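Local coordinates for acinetobacter secreted protease CpaA (Acinetobacter nosocomialis M2, PDB 6O38), which probably cleaves proteins as a zinc metalloprotease secreted by the type II system, and is bound by its chaperone CpaB, at residues D376-S381 / G422-K427; V458-N463 / I483-I488. All blocks are in the same frame, centred on the assembly; numbering follows the deposited sequence.

How the contacts relate
Both contacts are parallel strand pairs of the same sheet, their centres about 9 Å apart. Strand 367-381 of contact 1 neighbours strand 457-462 of contact 2, and probable backbone bonds from Leu378 O to Tyr459 N and from Val380 O to Gln461 N, each 2.7 Å, join them. Contact 1 is partly buried, with Thr425 exposed; contact 2 is largely buried and places the Tyr459 side chain about 10 Å from the bound zinc. Across contact 1 the hydrogen bonds are all between backbone atoms, the hydroxyls of Ser381, Thr425 and Tyr426 bonding outside the pair, whereas contact 2 appears to add a Tyr459-Asn486 side-chain bond, modelled doubtfully short, and buries more surface, 571 against 452 Å².

Contact 1: residues D376-S381 / G422-K427; sequences DMLLVS and GYITYK
Leu379 and Ser381 turn both their N-H and C=O groups toward residues 422-427, and this alternation defines a parallel pairing. Leu379 N gives to Gly422 O at 3.0 Å, while Leu379 O accepts from Ile424 N, also 3.0 Å. The pattern then repeats two residues on: Ser381 N reaches Ile424 O at 3.0 Å, and Ser381 O takes Tyr426 N at 2.9 Å. This last bond is made by Tyr426, where the strand has already given way to loop. Segment axes 21° apart agree with the parallel register.

Side chains sort onto two faces. On one, Val380 and Ile424 project in parallel from the sheet, Val380 CG2 being 3.7 Å from Ile424 CG1. On the other, Tyr423 has CG trans to its own N (chi1 175°), which carries the ring forward along the strand, its CD1 3.9 Å from Leu379 CB and its hydroxyl end near Ser381 CB. Tyr423 OH and Ser381 OG stand 3.6 Å apart and are not bonded. The serine hydroxyl is instead satisfied by Asn386 OD1 and Gln461 NE2, and Thr425 OG1 by Asn386 ND2, so one asparagine amide serves both strand ends. Tyr426 OH bonds Asp443.

Helix 391-411 packs on the Leu379-Tyr423 face and helix 444-452 on the Val380-Ile424 face. A parallel strand pair layered between helices is characteristic of the N-terminal alpha/beta subdomain of metzincin-type metallopeptidases, consistent with the reprolysin-like family assignment.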
loop_
_atom_site.group_PDB
_atom_site.type_symbol
_atom_site.label_atom_id
_atom_site.label_comp_id
_atom_site.label_asym_id
_atom_site.label_seq_id
_atom_site.Cartn_x
_atom_site.Cartn_y
_atom_site.Cartn_z
ATOM N N ASP A 376 -24.911 5.559 -5.552
ATOM C CA ASP A 376 -24.965 5.245 -6.973
ATOM C C ASP A 376 -24.392 6.402 -7.782
ATOM O O ASP A 376 -24.747 7.564 -7.561
ATOM C CB ASP A 376 -26.404 4.958 -7.403
ATOM C CG ASP A 376 -26.912 3.625 -6.885
ATOM O OD1 ASP A 376 -26.077 2.772 -6.519
ATOM O OD2 ASP A 376 -28.146 3.431 -6.846
HETATM N N MSE A 377 -23.504 6.082 -8.719
HETATM C CA MSE A 377 -22.824 7.106 -9.505
HETATM C C MSE A 377 -23.077 6.957 -11.004
HETATM O O MSE A 377 -23.153 5.845 -11.526
HETATM C CB MSE A 377 -21.318 7.068 -9.234
HETATM C CG MSE A 377 -20.931 7.383 -7.796
HETATM SE SE MSE A 377 -21.180 9.260 -7.331
HETATM C CE MSE A 377 -19.907 10.051 -8.576
ATOM N N LEU A 378 -23.206 8.091 -11.686
ATOM C CA LEU A 378 -23.316 8.135 -13.138
ATOM C C LEU A 378 -21.977 8.578 -13.712
ATOM O O LEU A 378 -21.495 9.671 -13.397
ATOM C CB LEU A 378 -24.430 9.085 -13.578
ATOM C CG LEU A 378 -24.449 9.458 -15.062
ATOM C CD1 LEU A 378 -24.674 8.228 -15.929
ATOM C CD2 LEU A 378 -25.503 10.519 -15.342
ATOM N N LEU A 379 -21.379 7.732 -14.544
ATOM C CA LEU A 379 -20.075 8.005 -15.134
ATOM C C LEU A 379 -20.272 8.592 -16.526
ATOM O O LEU A 379 -20.890 7.960 -17.389
ATOM C CB LEU A 379 -19.230 6.733 -15.194
ATOM C CG LEU A 379 -19.052 5.997 -13.863
ATOM C CD1 LEU A 379 -18.140 4.789 -14.029
ATOM C CD2 LEU A 379 -18.520 6.936 -12.791
ATOM N N VAL A 380 -19.744 9.793 -16.740
ATOM C CA VAL A 380 -19.849 10.496 -18.014
ATOM C C VAL A 380 -18.446 10.677 -18.576
ATOM O O VAL A 380 -17.567 11.220 -17.897
ATOM C CB VAL A 380 -20.555 11.855 -17.859
ATOM C CG1 VAL A 380 -20.785 12.491 -19.221
ATOM C CG2 VAL A 380 -21.868 11.690 -17.110
ATOM N N SER A 381 -18.240 10.220 -19.808
ATOM C CA SER A 381 -16.957 10.331 -20.488
ATOM C C SER A 381 -17.120 11.176 -21.742
ATOM O O SER A 381 -18.024 10.933 -22.546
ATOM C CB SER A 381 -16.400 8.952 -20.847
ATOM O OG SER A 381 -14.995 9.001 -21.020
ATOM N N GLY A 422 -24.486 3.500 -14.385
ATOM C CA GLY A 422 -24.638 3.916 -15.764
ATOM C C GLY A 422 -23.387 4.557 -16.328
ATOM O O GLY A 422 -22.626 5.196 -15.596
ATOM N N TYR A 423 -23.164 4.389 -17.629
ATOM C CA TYR A 423 -22.013 4.974 -18.306
ATOM C C TYR A 423 -22.480 5.556 -19.630
ATOM O O TYR A 423 -22.988 4.824 -20.485
ATOM C CB TYR A 423 -20.912 3.930 -18.529
ATOM C CG TYR A 423 -19.729 4.434 -19.328
ATOM C CD1 TYR A 423 -18.656 5.052 -18.699
ATOM C CD2 TYR A 423 -19.681 4.284 -20.708
ATOM C CE1 TYR A 423 -17.571 5.511 -19.424
ATOM C CE2 TYR A 423 -18.604 4.740 -21.440
ATOM C CZ TYR A 423 -17.551 5.353 -20.794
ATOM O OH TYR A 423 -16.476 5.805 -21.523
ATOM N N ILE A 424 -22.312 6.866 -19.800
ATOM C CA ILE A 424 -22.759 7.561 -20.998
ATOM C C ILE A 424 -21.584 8.315 -21.600
ATOM O O ILE A 424 -20.694 8.794 -20.888
ATOM C CB ILE A 424 -23.939 8.524 -20.723
ATOM C CG1 ILE A 424 -23.509 9.662 -19.795
ATOM C CG2 ILE A 424 -25.121 7.766 -20.144
ATOM C CD1 ILE A 424 -24.567 10.729 -19.610
ATOM N N THR A 425 -21.578 8.405 -22.926
ATOM C CA THR A 425 -20.599 9.192 -23.660
ATOM C C THR A 425 -21.243 10.515 -24.052
ATOM O O THR A 425 -22.235 10.531 -24.788
ATOM C CB THR A 425 -20.109 8.443 -24.900
ATOM O OG1 THR A 425 -19.215 7.394 -24.506
ATOM C CG2 THR A 425 -19.392 9.395 -25.851
ATOM N N TYR A 426 -20.682 11.617 -23.558
ATOM C CA TYR A 426 -21.298 12.920 -23.756
ATOM C C TYR A 426 -20.296 14.014 -23.419
ATOM O O TYR A 426 -19.498 13.866 -22.490
ATOM C CB TYR A 426 -22.554 13.073 -22.891
ATOM C CG TYR A 426 -23.224 14.417 -23.029
ATOM C CD1 TYR A 426 -23.991 14.721 -24.146
ATOM C CD2 TYR A 426 -23.079 15.388 -22.049
ATOM C CE1 TYR A 426 -24.602 15.953 -24.278
ATOM C CE2 TYR A 426 -23.683 16.619 -22.173
ATOM C CZ TYR A 426 -24.444 16.898 -23.287
ATOM O OH TYR A 426 -25.048 18.128 -23.410
ATOM N N LYS A 427 -20.348 15.103 -24.179
ATOM C CA LYS A 427 -19.508 16.274 -23.956
ATOM C C LYS A 427 -20.340 17.364 -23.292
ATOM O O LYS A 427 -21.294 17.872 -23.890
ATOM C CB LYS A 427 -18.916 16.775 -25.274
ATOM C CG LYS A 427 -18.376 18.198 -25.227
ATOM C CD LYS A 427 -16.922 18.238 -24.791
ATOM C CE LYS A 427 -16.362 19.649 -24.887
ATOM N NZ LYS A 427 -16.733 20.481 -23.709
#

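Contact 2: residues V458-N463 / I483-I488; sequences VYYQGN and IGANDI
Tyr459 lies with one ring face over the backbone of Gly484, whose O sits 3.4 Å above the ring plane, toward the ring's margin; glycine puts no side chain beneath the ring. At the ring edge, in plane, is Asn486 OD1. The tyrosine and asparagine side chains, on the same face of the sheet, meet nearly perpendicular, their ring and amide planes inclined by 49°. Tyr459 OH is modelled as a donor to Asn486 OD1, but at 2.4 Å the separation is doubtful at this resolution. Asn486 CG stands between its own N and carbonyl carbon (chi1 66°), swinging the amide toward Tyr459. The other end of that amide, ND2, holds Asp487 O at 2.8 Å, which fixes its rotation.

On the opposite face, Val458 and Ile483 run alongside each other, Val458 CG1 to Ile483 CB 3.6 Å, and Tyr460 presents its ring edge to Ala485 CB. Backbone bonds bind the strands, among them Tyr460 N to Gly484 O at 2.8 Å.

Helix 391-411 meets Tyr459, Gln461 and Asn486, while helix 433-439 covers Tyr460, Ile483 and Ala485. Tyr459 also touches the zinc-binding HExxH region, and strand 471-473 continues the sheet antiparallel beyond 483-487.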
loop_
_atom_site.group_PDB
_atom_site.type_symbol
_atom_site.label_atom_id
_atom_site.label_comp_id
_atom_site.label_asym_id
_atom_site.label_seq_id
_atom_site.Cartn_x
_atom_site.Cartn_y
_atom_site.Cartn_z
ATOM N N VAL A 458 -23.099 12.132 -10.008
ATOM C CA VAL A 458 -22.584 12.106 -11.371
ATOM C C VAL A 458 -21.105 12.463 -11.331
ATOM O O VAL A 458 -20.684 13.324 -10.550
ATOM C CB VAL A 458 -23.373 13.066 -12.294
ATOM C CG1 VAL A 458 -23.556 14.418 -11.629
ATOM C CG2 VAL A 458 -22.688 13.216 -13.647
ATOM N N TYR A 459 -20.313 11.790 -12.164
ATOM C CA TYR A 459 -18.890 12.069 -12.286
ATOM C C TYR A 459 -18.524 12.151 -13.761
ATOM O O TYR A 459 -18.990 11.344 -14.572
ATOM C CB TYR A 459 -18.048 10.998 -11.587
ATOM C CG TYR A 459 -16.631 11.435 -11.306
ATOM C CD1 TYR A 459 -15.629 11.246 -12.245
ATOM C CD2 TYR A 459 -16.299 12.047 -10.105
ATOM C CE1 TYR A 459 -14.335 11.647 -11.995
ATOM C CE2 TYR A 459 -15.005 12.453 -9.845
ATOM C CZ TYR A 459 -14.027 12.251 -10.794
ATOM O OH TYR A 459 -12.735 12.653 -10.541
ATOM N N TYR A 460 -17.688 13.129 -14.102
ATOM C CA TYR A 460 -17.399 13.477 -15.486
ATOM C C TYR A 460 -15.908 13.341 -15.760
ATOM O O TYR A 460 -15.082 13.839 -14.989
ATOM C CB TYR A 460 -17.868 14.901 -15.795
ATOM C CG TYR A 460 -17.545 15.373 -17.194
ATOM C CD1 TYR A 460 -18.156 14.799 -18.300
ATOM C CD2 TYR A 460 -16.636 16.401 -17.408
ATOM C CE1 TYR A 460 -17.866 15.231 -19.581
ATOM C CE2 TYR A 460 -16.340 16.839 -18.684
ATOM C CZ TYR A 460 -16.959 16.251 -19.766
ATOM O OH TYR A 460 -16.666 16.686 -21.039
ATOM N N GLN A 461 -15.572 12.665 -16.856
ATOM C CA GLN A 461 -14.196 12.505 -17.313
ATOM C C GLN A 461 -14.068 13.203 -18.661
ATOM O O GLN A 461 -14.597 12.718 -19.668
ATOM C CB GLN A 461 -13.824 11.025 -17.414
ATOM C CG GLN A 461 -12.497 10.748 -18.098
ATOM C CD GLN A 461 -12.114 9.282 -18.043
ATOM O OE1 GLN A 461 -11.404 8.847 -17.137
ATOM N NE2 GLN A 461 -12.591 8.508 -19.013
ATOM N N GLY A 462 -13.371 14.340 -18.682
ATOM C CA GLY A 462 -13.294 15.173 -19.865
ATOM C C GLY A 462 -11.856 15.470 -20.258
ATOM O O GLY A 462 -10.906 15.037 -19.602
ATOM N N ASN A 463 -11.725 16.214 -21.356
ATOM C CA ASN A 463 -10.425 16.618 -21.881
ATOM C C ASN A 463 -10.275 18.135 -21.942
ATOM O O ASN A 463 -9.296 18.631 -22.514
ATOM C CB ASN A 463 -10.202 16.002 -23.268
ATOM C CG ASN A 463 -8.749 16.050 -23.705
ATOM O OD1 ASN A 463 -7.840 15.823 -22.905
ATOM N ND2 ASN A 463 -8.523 16.349 -24.979
ATOM N N ILE A 483 -21.672 16.494 -8.020
ATOM C CA ILE A 483 -20.992 16.261 -9.290
ATOM C C ILE A 483 -19.497 16.466 -9.087
ATOM O O ILE A 483 -19.072 17.347 -8.335
ATOM C CB ILE A 483 -21.551 17.179 -10.403
ATOM C CG1 ILE A 483 -20.883 16.875 -11.747
ATOM C CG2 ILE A 483 -21.387 18.647 -10.033
ATOM C CD1 ILE A 483 -21.504 17.609 -12.915
ATOM N N GLY A 484 -18.700 15.630 -9.753
ATOM C CA GLY A 484 -17.258 15.751 -9.702
ATOM C C GLY A 484 -16.664 15.483 -11.070
ATOM O O GLY A 484 -17.287 14.851 -11.927
ATOM N N ALA A 485 -15.448 15.987 -11.273
ATOM C CA ALA A 485 -14.819 15.871 -12.580
ATOM C C ALA A 485 -13.303 15.901 -12.451
ATOM O O ALA A 485 -12.749 16.540 -11.553
ATOM C CB ALA A 485 -15.284 16.987 -13.522
ATOM N N ASN A 486 -12.642 15.191 -13.365
ATOM C CA ASN A 486 -11.208 15.315 -13.580
ATOM C C ASN A 486 -10.929 15.135 -15.066
ATOM O O ASN A 486 -11.771 14.639 -15.819
ATOM C CB ASN A 486 -10.399 14.299 -12.754
ATOM C CG ASN A 486 -10.651 12.862 -13.172
ATOM O OD1 ASN A 486 -11.432 12.152 -12.544
ATOM N ND2 ASN A 486 -9.970 12.419 -14.223
ATOM N N ASP A 487 -9.737 15.545 -15.486
ATOM C CA ASP A 487 -9.335 15.410 -16.876
ATOM C C ASP A 487 -8.396 14.213 -17.030
ATOM O O ASP A 487 -8.188 13.430 -16.099
ATOM C CB ASP A 487 -8.703 16.716 -17.377
ATOM C CG ASP A 487 -7.295 16.944 -16.844
ATOM O OD1 ASP A 487 -6.849 16.208 -15.941
ATOM O OD2 ASP A 487 -6.625 17.876 -17.337
ATOM N N ILE A 488 -7.821 14.067 -18.221
ATOM C CA ILE A 488 -6.811 13.047 -18.467
ATOM C C ILE A 488 -5.429 13.640 -18.711
ATOM O O ILE A 488 -4.434 12.906 -18.602
ATOM C CB ILE A 488 -7.214 12.133 -19.642
ATOM C CG1 ILE A 488 -7.293 12.936 -20.941
ATOM C CG2 ILE A 488 -8.541 11.449 -19.355
ATOM C CD1 ILE A 488 -7.547 12.086 -22.166
#